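Local atomic coordinates of sulfotransferase (Mycobacterium tuberculosis, PDB entry 2ZQ5), a protein that probably transfers a sulfo group from a nucleotide donor such as PAPS to an acceptor substrate, as other sulfotransferases do. Residues D9-V13 with D14-A18; Q118-M122 with W123-Y127. One frame throughout, in Å; residues are numbered along the deposited sequence.

Contact 1 (D9-V13 with D14-A18); sequences DVATV and DELHA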
# COMPACT_ATOMS: atom_id res chain seq x y z
N ASP A 9 -3.25 -15.81 20.75
CA ASP A 9 -2.19 -14.81 20.83
C ASP A 9 -1.47 -14.78 19.49
O ASP A 9 -1.39 -15.79 18.80
CB ASP A 9 -1.19 -15.17 21.93
CG ASP A 9 -1.59 -14.62 23.28
OD1 ASP A 9 -2.76 -14.80 23.69
OD2 ASP A 9 -0.72 -14.01 23.94
N VAL A 10 -0.97 -13.61 19.11
CA VAL A 10 -0.25 -13.47 17.85
C VAL A 10 1.19 -13.94 18.05
O VAL A 10 1.57 -15.00 17.55
CB VAL A 10 -0.26 -12.01 17.34
CG1 VAL A 10 0.48 -11.91 16.02
CG2 VAL A 10 -1.70 -11.54 17.18
N ALA A 11 1.96 -13.16 18.80
CA ALA A 11 3.36 -13.47 19.09
C ALA A 11 4.02 -12.29 19.79
O ALA A 11 3.44 -11.20 19.86
CB ALA A 11 4.11 -13.80 17.80
N THR A 12 5.23 -12.50 20.30
CA THR A 12 5.97 -11.42 20.96
C THR A 12 6.92 -10.83 19.93
O THR A 12 7.14 -11.42 18.87
CB THR A 12 6.80 -11.94 22.15
OG1 THR A 12 7.83 -12.81 21.66
CG2 THR A 12 5.92 -12.71 23.12
N VAL A 13 7.49 -9.67 20.24
CA VAL A 13 8.42 -9.03 19.32
C VAL A 13 9.64 -9.92 19.09
O VAL A 13 10.09 -10.08 17.96
CB VAL A 13 8.89 -7.66 19.87
CG1 VAL A 13 9.92 -7.05 18.94
CG2 VAL A 13 7.69 -6.73 20.00
N ASP A 14 10.17 -10.51 20.17
CA ASP A 14 11.33 -11.39 20.05
C ASP A 14 11.00 -12.61 19.20
O ASP A 14 11.79 -13.02 18.34
CB ASP A 14 11.82 -11.85 21.42
CG ASP A 14 12.46 -10.74 22.22
OD1 ASP A 14 13.08 -9.84 21.61
OD2 ASP A 14 12.36 -10.77 23.47
N GLU A 15 9.83 -13.20 19.44
CA GLU A 15 9.41 -14.38 18.69
C GLU A 15 9.31 -14.09 17.19
O GLU A 15 9.71 -14.91 16.37
CB GLU A 15 8.07 -14.90 19.20
CG GLU A 15 8.12 -15.44 20.63
CD GLU A 15 6.79 -15.98 21.10
OE1 GLU A 15 5.74 -15.46 20.64
OE2 GLU A 15 6.78 -16.91 21.93
N LEU A 16 8.77 -12.92 16.84
CA LEU A 16 8.64 -12.56 15.43
C LEU A 16 10.00 -12.41 14.76
O LEU A 16 10.19 -12.86 13.63
CB LEU A 16 7.83 -11.27 15.29
CG LEU A 16 6.33 -11.44 15.57
CD1 LEU A 16 5.65 -10.07 15.58
CD2 LEU A 16 5.70 -12.34 14.52
N HIS A 17 10.95 -11.78 15.45
CA HIS A 17 12.29 -11.62 14.89
C HIS A 17 12.92 -13.00 14.72
O HIS A 17 13.53 -13.29 13.69
CB HIS A 17 13.17 -10.76 15.80
CG HIS A 17 12.92 -9.28 15.68
ND1 HIS A 17 11.83 -8.66 16.24
CD2 HIS A 17 13.62 -8.31 15.04
CE1 HIS A 17 11.87 -7.37 15.96
NE2 HIS A 17 12.94 -7.13 15.23
N ALA A 18 12.78 -13.85 15.73
CA ALA A 18 13.33 -15.19 15.67
C ALA A 18 12.73 -16.00 14.52
O ALA A 18 13.45 -16.71 13.82
CB ALA A 18 13.11 -15.91 17.00
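Thr12 and Val13 open helix 13-24 with i to i+4 backbone bonds, Leu16 N to Thr12 O (3.0 Å) and His17 N to Val13 O (3.2 Å), where the preceding loop bends into the first turn. Thr12 occupies the N-cap, and its side chain crosses that of Glu15 at a slant. Its OG1 sits between the backbone N and the carbonyl carbon (chi1 66°), which points it down the helix at Glu15 N, 3.0 Å from OG1; the hydroxyl lies too near a neighbour in the model, and its exact place is less sure. Glu15 binds back. Its chain runs extended beyond CG, back towards the loop, and OE1 accepts from Thr12 N at 3.0 Å; the nitrogen approaches on the anti side, 35° out of the carboxylate plane. The same oxygen lies against CA and CB of Ala11, whose CB also touches Leu16 CD2 at 3.9 Å. Leu16 continues inward to Leu65 and Leu69 of helix 55-81.

One turn on, the imidazole of His17 lies alongside Val13. ND1 donates to Val13 O at 2.8 Å; the oxygen lies almost in the imidazole plane, whereas ND1 stands above the carbonyl plane, on the face opposite to His17 N. The carbonyl is therefore gripped by two donors of one residue, and CE1 packs on Val13 CG1 at 3.6 Å. Because NE2 is bonded to Tyr36 OH, both ring nitrogens are engaged and the ring's rotation is fixed. The reciprocal pair Thr12 and Glu15, each side chain binding the other's backbone N, is the capping box of a helix N terminus.

Contact 2 (Q118-M122 with W123-Y127); sequences QGLHM and WLAEY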
# COMPACT_ATOMS: atom_id res chain seq x y z
N GLN A 118 8.33 3.13 -14.38
CA GLN A 118 8.54 1.86 -13.71
C GLN A 118 7.66 1.81 -12.48
O GLN A 118 7.44 2.83 -11.82
CB GLN A 118 10.02 1.68 -13.32
CG GLN A 118 10.54 2.69 -12.30
CD GLN A 118 11.99 2.44 -11.92
OE1 GLN A 118 12.34 1.35 -11.48
NE2 GLN A 118 12.83 3.46 -12.08
N GLY A 119 7.13 0.62 -12.19
CA GLY A 119 6.27 0.44 -11.03
C GLY A 119 6.80 -0.64 -10.11
O GLY A 119 7.74 -1.35 -10.45
N LEU A 120 6.18 -0.76 -8.94
CA LEU A 120 6.59 -1.74 -7.94
C LEU A 120 6.00 -3.12 -8.22
O LEU A 120 4.96 -3.49 -7.69
CB LEU A 120 6.15 -1.27 -6.55
CG LEU A 120 6.59 -2.13 -5.37
CD1 LEU A 120 8.11 -2.13 -5.25
CD2 LEU A 120 5.97 -1.57 -4.10
N HIS A 121 6.69 -3.90 -9.04
CA HIS A 121 6.22 -5.24 -9.36
C HIS A 121 6.07 -6.07 -8.10
O HIS A 121 6.94 -6.06 -7.22
CB HIS A 121 7.17 -5.90 -10.35
CG HIS A 121 7.37 -5.11 -11.59
ND1 HIS A 121 6.43 -5.04 -12.60
CD2 HIS A 121 8.37 -4.26 -11.96
CE1 HIS A 121 6.84 -4.19 -13.52
NE2 HIS A 121 8.01 -3.70 -13.16
N MET A 122 4.96 -6.78 -8.02
CA MET A 122 4.63 -7.61 -6.87
C MET A 122 5.79 -8.46 -6.35
O MET A 122 6.12 -8.40 -5.16
CB MET A 122 3.44 -8.50 -7.23
CG MET A 122 2.72 -9.16 -6.05
SD MET A 122 3.72 -10.32 -5.12
CE MET A 122 4.07 -11.52 -6.31
N TRP A 123 6.42 -9.24 -7.22
CA TRP A 123 7.49 -10.11 -6.75
C TRP A 123 8.70 -9.38 -6.18
O TRP A 123 9.41 -9.92 -5.34
CB TRP A 123 7.93 -11.09 -7.85
CG TRP A 123 8.76 -10.54 -8.99
CD1 TRP A 123 8.33 -9.73 -10.00
CD2 TRP A 123 10.13 -10.84 -9.26
NE1 TRP A 123 9.36 -9.51 -10.89
CE2 TRP A 123 10.47 -10.18 -10.46
CE3 TRP A 123 11.10 -11.61 -8.60
CZ2 TRP A 123 11.75 -10.27 -11.02
CZ3 TRP A 123 12.38 -11.69 -9.16
CH2 TRP A 123 12.69 -11.03 -10.36
N LEU A 124 8.91 -8.14 -6.62
CA LEU A 124 10.03 -7.36 -6.13
C LEU A 124 9.68 -6.73 -4.79
O LEU A 124 10.56 -6.47 -3.96
CB LEU A 124 10.41 -6.29 -7.16
CG LEU A 124 10.85 -6.89 -8.50
CD1 LEU A 124 11.01 -5.78 -9.52
CD2 LEU A 124 12.16 -7.66 -8.32
N ALA A 125 8.39 -6.49 -4.56
CA ALA A 125 7.94 -5.92 -3.29
C ALA A 125 8.01 -7.04 -2.25
O ALA A 125 8.29 -6.80 -1.08
CB ALA A 125 6.52 -5.40 -3.42
N GLU A 126 7.75 -8.27 -2.70
CA GLU A 126 7.80 -9.42 -1.80
C GLU A 126 9.25 -9.82 -1.56
O GLU A 126 9.59 -10.32 -0.49
CB GLU A 126 7.06 -10.61 -2.42
CG GLU A 126 5.54 -10.47 -2.51
CD GLU A 126 4.84 -10.74 -1.19
OE1 GLU A 126 5.47 -11.30 -0.28
OE2 GLU A 126 3.64 -10.40 -1.08
N TYR A 127 10.10 -9.58 -2.55
CA TYR A 127 11.51 -9.93 -2.45
C TYR A 127 12.38 -8.81 -3.03
O TYR A 127 12.86 -8.90 -4.16
CB TYR A 127 11.75 -11.24 -3.21
CG TYR A 127 12.95 -12.03 -2.74
CD1 TYR A 127 12.79 -13.32 -2.24
CD2 TYR A 127 14.23 -11.50 -2.81
CE1 TYR A 127 13.89 -14.07 -1.83
CE2 TYR A 127 15.34 -12.24 -2.41
CZ TYR A 127 15.16 -13.53 -1.92
OH TYR A 127 16.25 -14.27 -1.53
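His121 and Met122 meet the three residues from Leu124 to Glu126 mainly through backbone bonds that start helix 122-126. His121 O takes two donors: Ala125 N at 3.1 Å, and Leu124 N at 2.9 Å, which stands 50° above the carbonyl plane. Met122 O receives Glu126 N at 3.0 Å, with a weak further bond from Ala125 N. Just before, Leu120 is the centre of an inverse gamma turn, which kinks the chain between the strand and His121 at the N-cap.

This is the step from a strand into a helix in a P-loop-like alpha/beta fold: strand 117-119 forms one edge of the parallel sheet, bonded through Gln118 to strand 227-231, and the chain passes from its C-terminal end through the turn at Leu120 into the short helix.

Apolar contacts accompany the backbone bonds. Leu120 holds CG anti to its own backbone N (chi1 -176°), which brings CG to 3.8 Å from Ala125 CB, with both methyl branches close to the same CB; Ile219 and Leu177 lie against the leucine as well. His121 and Leu124 run side by side, and Leu124 CD1 touches the imidazole at its edge, 3.9 Å from His121 CD2. The other methyl, Leu124 CD2, lies over one face of the neighbouring indole of Trp123, 3.6 Å from the ring plane and above its centre. Trp137 meets both aromatic rings, His121 and Trp123, edge to face.

The sulfur contact is tight. The chain of Met122, bent at chi2 and chi3, runs forward along the first turn and sets SD 3.2 Å from Glu126 CG. Beyond that carbon the carboxylate OE2 accepts from Gln176 NE2.

From the N terminus the chain first meets contact 1, where the loop before helix 13-24 is fastened to that helix's opening turn, and then, after helices 36-50 and 55-81, strand 94-97 and helix 104-111, it reaches contact 2. Each is a local turn between adjoining residues; neither closes a long loop, and in series they neither nest nor cross. Contact 1 seats the N-terminal helix on helices 36-50 and 55-81, toward the periphery, whereas contact 2 is buried, nearer the centre of the chain, and joins the edge strand of the parallel sheet to helix 122-126, with helices 175-178 and 206-219 packed against it. The centres of contact 1 and contact 2 are 26 Å apart, and the two do not touch.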